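Local coordinates for HTH marR-type domain-containing protein (Streptococcus agalactiae serotype III, PDB 7DVR) that senses heme, whose iron it binds, and probably regulates transcription as a DNA-binding member of the MarR family, at residues V39-I52 against V90-T104. Numbering follows the deposited sequence.
Sequences VMHLYKHPDKDMSI and VKYLYLTHLGKQKAT
In the winged helix-turn-helix domain of this MarR-type regulator, the short strand at Met50 and Ser51 pairs antiparallel with wing strand 91-95. Two backbone bonds bracket Ser51: Leu93 N to Met50 O (3.0 Å, 160° at the hydrogen) and the more bent Ile52 N to Lys91 O (3.1 Å, 139°). A water stands in for the second bond of the Met50-Leu93 pair, accepting from Met50 N and donating to Asp49 OD1 and, at 2.6 Å from the water oxygen, to Leu93 O. Ile52 lies alongside Lys91, pointing the same way, its CD1 packed along the CB-CG part of Lys91.

Helix 39-44 crosses helix 97-104 at -101°, and Leu95, at the end of the strand, packs against Val39, Leu42 and Tyr43. With its CG anti to the backbone N, the two methyls divide the work: CD1 meets Val39 CG1, while CD2 reaches Tyr43 CA at 3.6 Å and lies in plane at the edge of the Tyr43 ring. Ala103 CB sits over one face of that ring, a CH-pi contact 4.2 Å from the centroid, and also packs on Val39 CG1 (3.6 Å).

Helix 63-75 adds Met73 on Val39 and Val70 on Ile52 and Leu93, while strand 79-83 flanks strand 91-95 in the three-stranded sheet.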
ATOM      1  N   VAL A  39     -25.225  -7.451  -1.323  1.00 37.53           N
ATOM      2  CA  VAL A  39     -25.932  -8.396  -2.220  1.00 37.79           C
ATOM      3  C   VAL A  39     -25.867  -9.747  -1.561  1.00 39.39           C
ATOM      4  O   VAL A  39     -26.858 -10.447  -1.507  1.00 38.93           O
ATOM      5  CB  VAL A  39     -25.217  -8.468  -3.601  1.00 39.34           C
ATOM      6  CG1 VAL A  39     -25.477  -9.760  -4.376  1.00 41.76           C
ATOM      7  CG2 VAL A  39     -25.545  -7.230  -4.407  1.00 38.67           C
ATOM      8  N   MET A  40     -24.704 -10.076  -1.039  1.00 41.49           N
ATOM      9  CA  MET A  40     -24.547 -11.388  -0.399  1.00 43.77           C
ATOM     10  C   MET A  40     -25.373 -11.421   0.905  1.00 45.74           C
ATOM     11  O   MET A  40     -25.860 -12.513   1.304  1.00 47.83           O
ATOM     12  CB  MET A  40     -23.084 -11.632  -0.084  1.00 45.78           C
ATOM     13  CG  MET A  40     -22.201 -11.662  -1.273  1.00 47.05           C
ATOM     14  SD  MET A  40     -22.888 -12.772  -2.529  1.00 49.43           S
ATOM     15  CE  MET A  40     -22.719 -14.368  -1.734  1.00 49.11           C
ATOM     16  N   HIS A  41     -25.524 -10.276   1.580  1.00 47.51           N
ATOM     17  CA  HIS A  41     -26.380 -10.198   2.791  1.00 48.06           C
ATOM     18  C   HIS A  41     -27.837 -10.468   2.413  1.00 45.48           C
ATOM     19  O   HIS A  41     -28.446 -11.423   2.995  1.00 49.78           O
ATOM     20  CB  HIS A  41     -26.222  -8.891   3.537  1.00 48.03           C
ATOM     21  CG  HIS A  41     -26.746  -8.989   4.942  1.00 51.56           C
ATOM     22  ND1 HIS A  41     -25.930  -9.369   6.006  1.00 53.91           N
ATOM     23  CD2 HIS A  41     -27.979  -8.800   5.464  1.00 55.32           C
ATOM     24  CE1 HIS A  41     -26.637  -9.404   7.130  1.00 57.65           C
ATOM     25  NE2 HIS A  41     -27.905  -9.043   6.838  1.00 57.41           N
ATOM     26  N   LEU A  42     -28.369  -9.713   1.456  1.00 42.71           N
ATOM     27  CA  LEU A  42     -29.713  -9.966   0.899  1.00 42.55           C
ATOM     28  C   LEU A  42     -29.858 -11.433   0.515  1.00 42.35           C
ATOM     29  O   LEU A  42     -30.861 -12.069   0.886  1.00 40.41           O
ATOM     30  CB  LEU A  42     -30.003  -9.025  -0.278  1.00 42.19           C
ATOM     31  CG  LEU A  42     -30.148  -7.553   0.081  1.00 41.79           C
ATOM     32  CD1 LEU A  42     -30.179  -6.597  -1.099  1.00 41.49           C
ATOM     33  CD2 LEU A  42     -31.410  -7.346   0.952  1.00 41.81           C
ATOM     34  N   TYR A  43     -28.897 -11.977  -0.224  1.00 41.68           N
ATOM     35  CA  TYR A  43     -29.065 -13.314  -0.842  1.00 45.67           C
ATOM     36  C   TYR A  43     -29.125 -14.365   0.262  1.00 46.97           C
ATOM     37  O   TYR A  43     -29.905 -15.341   0.152  1.00 44.70           O
ATOM     38  CB  TYR A  43     -27.910 -13.646  -1.766  1.00 45.47           C
ATOM     39  CG  TYR A  43     -28.156 -14.884  -2.611  1.00 47.66           C
ATOM     40  CD1 TYR A  43     -29.147 -14.919  -3.586  1.00 48.17           C
ATOM     41  CD2 TYR A  43     -27.425 -16.039  -2.401  1.00 51.42           C
ATOM     42  CE1 TYR A  43     -29.380 -16.060  -4.359  1.00 50.74           C
ATOM     43  CE2 TYR A  43     -27.629 -17.180  -3.175  1.00 51.89           C
ATOM     44  CZ  TYR A  43     -28.613 -17.200  -4.149  1.00 50.75           C
ATOM     45  OH  TYR A  43     -28.805 -18.353  -4.856  1.00 50.35           O
ATOM     46  N   LYS A  44     -28.359 -14.135   1.328  1.00 46.93           N
ATOM     47  CA  LYS A  44     -28.151 -15.199   2.343  1.00 50.33           C
ATOM     48  C   LYS A  44     -29.200 -15.103   3.450  1.00 50.30           C
ATOM     49  O   LYS A  44     -29.281 -16.022   4.265  1.00 51.91           O
ATOM     50  CB  LYS A  44     -26.709 -15.204   2.843  1.00 56.33           C
ATOM     51  CG  LYS A  44     -25.714 -15.779   1.829  1.00 58.12           C
ATOM     52  CD  LYS A  44     -24.401 -16.213   2.445  1.00 66.18           C
ATOM     53  CE  LYS A  44     -23.352 -15.119   2.535  1.00 69.12           C
ATOM     54  NZ  LYS A  44     -21.994 -15.611   2.202  1.00 71.23           N
ATOM     55  N   HIS A  45     -29.990 -14.043   3.480  1.00 48.71           N
ATOM     56  CA  HIS A  45     -31.066 -13.874   4.493  1.00 50.97           C
ATOM     57  C   HIS A  45     -32.378 -13.447   3.837  1.00 47.12           C
ATOM     58  O   HIS A  45     -32.984 -12.487   4.276  1.00 47.01           O
ATOM     59  CB  HIS A  45     -30.600 -12.868   5.562  1.00 53.24           C
ATOM     60  CG  HIS A  45     -29.264 -13.179   6.160  1.00 62.77           C
ATOM     61  ND1 HIS A  45     -29.034 -14.352   6.862  1.00 68.72           N
ATOM     62  CD2 HIS A  45     -28.106 -12.472   6.208  1.00 67.12           C
ATOM     63  CE1 HIS A  45     -27.792 -14.359   7.303  1.00 69.47           C
ATOM     64  NE2 HIS A  45     -27.192 -13.227   6.883  1.00 70.82           N
ATOM     65  N   PRO A  46     -32.972 -14.244   2.932  1.00 46.07           N
ATOM     66  CA  PRO A  46     -34.201 -13.856   2.224  1.00 43.79           C
ATOM     67  C   PRO A  46     -35.467 -13.788   3.109  1.00 46.57           C
ATOM     68  O   PRO A  46     -36.377 -13.047   2.740  1.00 45.64           O
ATOM     69  CB  PRO A  46     -34.353 -14.931   1.168  1.00 44.68           C
ATOM     70  CG  PRO A  46     -33.675 -16.154   1.785  1.00 45.58           C
ATOM     71  CD  PRO A  46     -32.537 -15.616   2.620  1.00 47.87           C
ATOM     72  N   ASP A  47     -35.483 -14.562   4.201  1.00 46.19           N
ATOM     73  CA  ASP A  47     -36.394 -14.452   5.389  1.00 51.16           C
ATOM     74  C   ASP A  47     -36.563 -12.987   5.808  1.00 49.15           C
ATOM     75  O   ASP A  47     -37.681 -12.593   6.223  1.00 51.87           O
ATOM     76  CB  ASP A  47     -35.760 -15.218   6.566  1.00 55.87           C
ATOM     77  CG  ASP A  47     -34.213 -15.241   6.498  1.00 61.58           C
ATOM     78  OD1 ASP A  47     -33.656 -15.815   5.561  1.00 66.53           O
ATOM     79  OD2 ASP A  47     -33.555 -14.659   7.371  1.00 77.45           O
ATOM     80  N   LYS A  48     -35.474 -12.233   5.857  1.00 46.08           N
ATOM     81  CA  LYS A  48     -35.388 -10.896   6.479  1.00 50.84           C
ATOM     82  C   LYS A  48     -35.419  -9.814   5.439  1.00 46.81           C
ATOM     83  O   LYS A  48     -35.374 -10.083   4.267  1.00 48.00           O
ATOM     84  CB  LYS A  48     -34.116 -10.744   7.308  1.00 53.82           C
ATOM     85  CG  LYS A  48     -34.110 -11.715   8.469  1.00 64.10           C
ATOM     86  CD  LYS A  48     -32.763 -11.980   9.089  1.00 69.35           C
ATOM     87  CE  LYS A  48     -32.886 -13.036  10.170  1.00 74.47           C
ATOM     88  NZ  LYS A  48     -31.609 -13.249  10.898  1.00 78.25           N
ATOM     89  N   ASP A  49     -35.494  -8.592   5.921  1.00 47.02           N
ATOM     90  CA  ASP A  49     -35.484  -7.450   4.993  1.00 46.40           C
ATOM     91  C   ASP A  49     -34.360  -6.519   5.401  1.00 45.08           C
ATOM     92  O   ASP A  49     -33.910  -6.542   6.519  1.00 45.44           O
ATOM     93  CB  ASP A  49     -36.839  -6.766   4.977  1.00 49.57           C
ATOM     94  CG  ASP A  49     -37.886  -7.583   4.248  1.00 49.48           C
ATOM     95  OD1 ASP A  49     -37.833  -7.679   2.977  1.00 45.14           O
ATOM     96  OD2 ASP A  49     -38.720  -8.182   4.963  1.00 44.81           O
ATOM     97  N   MET A  50     -34.037  -5.637   4.495  1.00 44.05           N
ATOM     98  CA  MET A  50     -32.952  -4.664   4.661  0.50 42.66           C
ATOM     99  C   MET A  50     -33.461  -3.311   4.190  1.00 41.89           C
ATOM    100  O   MET A  50     -33.735  -3.170   3.053  1.00 42.87           O
ATOM    101  CB  MET A  50     -31.705  -5.091   3.884  0.50 43.12           C
ATOM    102  CG  MET A  50     -30.585  -4.039   3.867  0.50 42.42           C
ATOM    103  SD  MET A  50     -29.135  -4.562   2.612  0.50 47.50           S
ATOM    104  CE  MET A  50     -28.589  -6.018   3.544  0.50 44.70           C
ATOM    105  N   SER A  51     -33.528  -2.375   5.110  1.00 45.00           N
ATOM    106  CA  SER A  51     -33.867  -0.977   4.762  1.00 44.59           C
ATOM    107  C   SER A  51     -32.529  -0.265   4.459  1.00 43.91           C
ATOM    108  O   SER A  51     -31.419  -0.764   4.800  1.00 44.89           O
ATOM    109  CB  SER A  51     -34.718  -0.330   5.788  1.00 47.30           C
ATOM    110  OG  SER A  51     -34.039  -0.359   7.032  1.00 44.86           O
ATOM    111  N   ILE A  52     -32.632   0.978   4.018  1.00 47.20           N
ATOM    112  CA  ILE A  52     -31.403   1.790   3.860  1.00 48.69           C
ATOM    113  C   ILE A  52     -30.771   1.993   5.227  1.00 49.24           C
ATOM    114  O   ILE A  52     -29.571   1.859   5.355  1.00 49.53           O
ATOM    115  CB  ILE A  52     -31.715   3.069   3.092  1.00 52.43           C
ATOM    116  CG1 ILE A  52     -32.200   2.685   1.687  1.00 54.15           C
ATOM    117  CG2 ILE A  52     -30.477   3.929   3.039  1.00 55.22           C
ATOM    118  CD1 ILE A  52     -32.844   3.782   0.910  1.00 55.77           C
ATOM    119  N   VAL A  90     -39.599   4.607   5.247  1.00 56.76           N
ATOM    120  CA  VAL A  90     -38.674   3.465   5.322  1.00 54.38           C
ATOM    121  C   VAL A  90     -38.531   2.961   3.871  1.00 46.79           C
ATOM    122  O   VAL A  90     -39.585   2.793   3.212  1.00 45.14           O
ATOM    123  CB  VAL A  90     -39.183   2.379   6.278  1.00 50.06           C
ATOM    124  CG1 VAL A  90     -38.300   1.158   6.311  1.00 53.22           C
ATOM    125  CG2 VAL A  90     -39.340   2.909   7.704  1.00 56.19           C
ATOM    126  N   LYS A  91     -37.312   2.813   3.411  1.00 52.61           N
ATOM    127  CA  LYS A  91     -37.035   2.315   2.045  1.00 51.75           C
ATOM    128  C   LYS A  91     -36.520   0.913   2.201  1.00 47.73           C
ATOM    129  O   LYS A  91     -35.426   0.775   2.765  1.00 51.44           O
ATOM    130  CB  LYS A  91     -35.930   3.103   1.342  1.00 56.31           C
ATOM    131  CG  LYS A  91     -36.225   4.553   1.018  1.00 62.80           C
ATOM    132  CD  LYS A  91     -37.619   4.847   0.501  1.00 66.00           C
ATOM    133  CE  LYS A  91     -37.986   6.290   0.768  1.00 68.54           C
ATOM    134  NZ  LYS A  91     -39.401   6.578   0.433  1.00 70.08           N
ATOM    135  N   TYR A  92     -37.165  -0.073   1.561  1.00 42.63           N
ATOM    136  CA  TYR A  92     -36.617  -1.426   1.629  1.00 39.90           C
ATOM    137  C   TYR A  92     -35.970  -1.793   0.257  1.00 38.21           C
ATOM    138  O   TYR A  92     -36.349  -1.232  -0.782  1.00 43.02           O
ATOM    139  CB  TYR A  92     -37.723  -2.418   1.912  1.00 37.49           C
ATOM    140  CG  TYR A  92     -38.141  -2.549   3.374  1.00 39.47           C
ATOM    141  CD1 TYR A  92     -37.253  -2.991   4.370  1.00 38.26           C
ATOM    142  CD2 TYR A  92     -39.413  -2.200   3.715  1.00 41.53           C
ATOM    143  CE1 TYR A  92     -37.622  -3.045   5.708  1.00 46.00           C
ATOM    144  CE2 TYR A  92     -39.783  -2.198   5.065  1.00 41.05           C
ATOM    145  CZ  TYR A  92     -38.918  -2.684   6.033  1.00 40.65           C
ATOM    146  OH  TYR A  92     -39.465  -2.775   7.299  1.00 43.74           O
ATOM    147  N   LEU A  93     -34.939  -2.632   0.325  1.00 40.05           N
ATOM    148  CA  LEU A  93     -34.095  -3.130  -0.761  1.00 38.14           C
ATOM    149  C   LEU A  93     -34.407  -4.599  -1.063  1.00 37.08           C
ATOM    150  O   LEU A  93     -34.340  -5.442  -0.112  1.00 34.73           O
ATOM    151  CB  LEU A  93     -32.600  -2.975  -0.412  1.00 42.01           C
ATOM    152  CG  LEU A  93     -32.215  -1.657   0.274  1.00 40.84           C
ATOM    153  CD1 LEU A  93     -30.755  -1.432   0.387  1.00 43.34           C
ATOM    154  CD2 LEU A  93     -32.734  -0.524  -0.543  1.00 41.10           C
ATOM    155  N   TYR A  94     -34.502  -4.955  -2.360  1.00 36.45           N
ATOM    156  CA  TYR A  94     -34.783  -6.350  -2.760  1.00 33.98           C
ATOM    157  C   TYR A  94     -33.917  -6.684  -3.944  1.00 33.92           C
ATOM    158  O   TYR A  94     -33.750  -5.851  -4.827  1.00 34.69           O
ATOM    159  CB  TYR A  94     -36.210  -6.597  -3.197  1.00 36.10           C
ATOM    160  CG  TYR A  94     -37.214  -6.141  -2.156  1.00 35.58           C
ATOM    161  CD1 TYR A  94     -37.554  -6.927  -1.050  1.00 39.97           C
ATOM    162  CD2 TYR A  94     -37.700  -4.851  -2.205  1.00 38.89           C
ATOM    163  CE1 TYR A  94     -38.415  -6.458  -0.061  1.00 40.84           C
ATOM    164  CE2 TYR A  94     -38.639  -4.410  -1.231  1.00 38.79           C
ATOM    165  CZ  TYR A  94     -38.984  -5.207  -0.165  1.00 42.06           C
ATOM    166  OH  TYR A  94     -39.905  -4.771   0.757  1.00 39.08           O
ATOM    167  N   LEU A  95     -33.313  -7.822  -3.823  1.00 33.40           N
ATOM    168  CA  LEU A  95     -32.397  -8.347  -4.831  1.00 36.19           C
ATOM    169  C   LEU A  95     -33.276  -8.712  -6.036  1.00 34.70           C
ATOM    170  O   LEU A  95     -34.357  -9.340  -5.943  1.00 33.13           O
ATOM    171  CB  LEU A  95     -31.717  -9.513  -4.101  1.00 40.54           C
ATOM    172  CG  LEU A  95     -30.327  -9.988  -4.461  1.00 42.36           C
ATOM    173  CD1 LEU A  95     -29.249  -8.911  -4.303  1.00 41.12           C
ATOM    174  CD2 LEU A  95     -30.036 -11.215  -3.567  1.00 45.58           C
ATOM    175  N   THR A  96     -32.814  -8.316  -7.204  1.00 35.86           N
ATOM    176  CA  THR A  96     -33.452  -8.701  -8.500  1.00 36.56           C
ATOM    177  C   THR A  96     -32.914 -10.042  -9.040  1.00 38.15           C
ATOM    178  O   THR A  96     -32.032 -10.640  -8.433  1.00 37.52           O
ATOM    179  CB  THR A  96     -33.159  -7.613  -9.526  1.00 39.74           C
ATOM    180  OG1 THR A  96     -31.733  -7.556  -9.751  1.00 39.48           O
ATOM    181  CG2 THR A  96     -33.764  -6.318  -9.078  1.00 41.30           C
ATOM    182  N   HIS A  97     -33.560 -10.578 -10.095  1.00 36.39           N
ATOM    183  CA  HIS A  97     -33.099 -11.813 -10.765  1.00 39.82           C
ATOM    184  C   HIS A  97     -31.620 -11.652 -11.066  1.00 37.49           C
ATOM    185  O   HIS A  97     -30.851 -12.554 -10.752  1.00 37.98           O
ATOM    186  CB  HIS A  97     -33.866 -12.008 -12.081  1.00 38.83           C
ATOM    187  CG  HIS A  97     -33.369 -13.136 -12.892  1.00 42.01           C
ATOM    188  ND1 HIS A  97     -33.467 -14.430 -12.455  1.00 41.82           N
ATOM    189  CD2 HIS A  97     -32.783 -13.156 -14.106  1.00 44.34           C
ATOM    190  CE1 HIS A  97     -33.059 -15.257 -13.418  1.00 45.41           C
ATOM    191  NE2 HIS A  97     -32.579 -14.481 -14.478  1.00 42.55           N
ATOM    192  N   LEU A  98     -31.272 -10.472 -11.533  1.00 37.30           N
ATOM    193  CA  LEU A  98     -29.874 -10.156 -11.945  1.00 40.18           C
ATOM    194  C   LEU A  98     -28.992 -10.055 -10.705  1.00 39.09           C
ATOM    195  O   LEU A  98     -27.864 -10.550 -10.734  1.00 39.17           O
ATOM    196  CB  LEU A  98     -29.791  -8.800 -12.658  1.00 40.04           C
ATOM    197  CG  LEU A  98     -28.354  -8.446 -13.056  1.00 42.99           C
ATOM    198  CD1 LEU A  98     -27.781  -9.504 -13.999  1.00 45.85           C
ATOM    199  CD2 LEU A  98     -28.268  -7.067 -13.676  1.00 43.13           C
ATOM    200  N   GLY A  99     -29.545  -9.550  -9.615  1.00 35.50           N
ATOM    201  CA  GLY A  99     -28.715  -9.315  -8.439  1.00 35.95           C
ATOM    202  C   GLY A  99     -28.465 -10.710  -7.918  1.00 36.56           C
ATOM    203  O   GLY A  99     -27.467 -10.942  -7.330  1.00 40.28           O
ATOM    204  N   LYS A 100     -29.396 -11.628  -8.104  1.00 36.69           N
ATOM    205  CA  LYS A 100     -29.264 -12.995  -7.559  1.00 37.38           C
ATOM    206  C   LYS A 100     -28.213 -13.836  -8.373  1.00 39.99           C
ATOM    207  O   LYS A 100     -27.368 -14.625  -7.805  1.00 41.92           O
ATOM    208  CB  LYS A 100     -30.636 -13.630  -7.669  1.00 39.94           C
ATOM    209  CG  LYS A 100     -31.669 -13.192  -6.664  1.00 39.78           C
ATOM    210  CD  LYS A 100     -33.021 -13.767  -6.917  1.00 40.09           C
ATOM    211  CE  LYS A 100     -34.010 -13.244  -5.902  1.00 40.81           C
ATOM    212  NZ  LYS A 100     -35.302 -13.952  -5.840  1.00 39.99           N
ATOM    213  N   GLN A 101     -28.310 -13.789  -9.673  1.00 42.40           N
ATOM    214  CA  GLN A 101     -27.222 -14.280 -10.576  1.00 43.86           C
ATOM    215  C   GLN A 101     -25.845 -13.722 -10.150  1.00 46.23           C
ATOM    216  O   GLN A 101     -24.855 -14.545  -9.960  1.00 48.63           O
ATOM    217  CB  GLN A 101     -27.550 -13.832 -12.007  1.00 46.98           C
ATOM    218  CG  GLN A 101     -28.905 -14.321 -12.490  1.00 50.49           C
ATOM    219  CD  GLN A 101     -28.867 -14.923 -13.867  1.00 55.96           C
ATOM    220  OE1 GLN A 101     -28.201 -14.386 -14.758  1.00 56.15           O
ATOM    221  NE2 GLN A 101     -29.578 -16.033 -14.044  1.00 52.60           N
ATOM    222  N   LYS A 102     -25.722 -12.390 -10.058  1.00 42.08           N
ATOM    223  CA  LYS A 102     -24.509 -11.728  -9.583  1.00 44.77           C
ATOM    224  C   LYS A 102     -24.085 -12.326  -8.272  1.00 43.88           C
ATOM    225  O   LYS A 102     -22.913 -12.435  -8.073  1.00 43.41           O
ATOM    226  CB  LYS A 102     -24.694 -10.234  -9.393  1.00 45.08           C
ATOM    227  CG  LYS A 102     -24.860  -9.468 -10.659  1.00 46.86           C
ATOM    228  CD  LYS A 102     -23.630  -9.570 -11.543  1.00 47.35           C
ATOM    229  CE  LYS A 102     -23.751  -8.626 -12.696  1.00 49.10           C
ATOM    230  NZ  LYS A 102     -22.869  -9.091 -13.793  1.00 50.99           N
ATOM    231  N   ALA A 103     -25.003 -12.556  -7.306  1.00 43.75           N
ATOM    232  CA  ALA A 103     -24.626 -13.138  -6.005  1.00 43.74           C
ATOM    233  C   ALA A 103     -23.979 -14.525  -6.162  1.00 44.78           C
ATOM    234  O   ALA A 103     -23.000 -14.818  -5.448  1.00 46.22           O
ATOM    235  CB  ALA A 103     -25.841 -13.243  -5.129  1.00 43.31           C
ATOM    236  N   THR A 104     -24.546 -15.417  -6.963  1.00 45.36           N
ATOM    237  CA  THR A 104     -24.027 -16.798  -7.065  1.00 46.64           C
ATOM    238  C   THR A 104     -22.676 -16.761  -7.836  1.00 45.76           C
ATOM    239  O   THR A 104     -21.764 -17.542  -7.521  1.00 47.47           O
ATOM    240  CB  THR A 104     -25.093 -17.671  -7.719  1.00 49.00           C
ATOM    241  OG1 THR A 104     -25.509 -17.037  -8.941  1.00 47.59           O
ATOM    242  CG2 THR A 104     -26.276 -17.898  -6.796  1.00 48.93           C
TER
HETATM  243  O   HOH W   1     -35.336  -6.308   2.145  1.00 44.52           O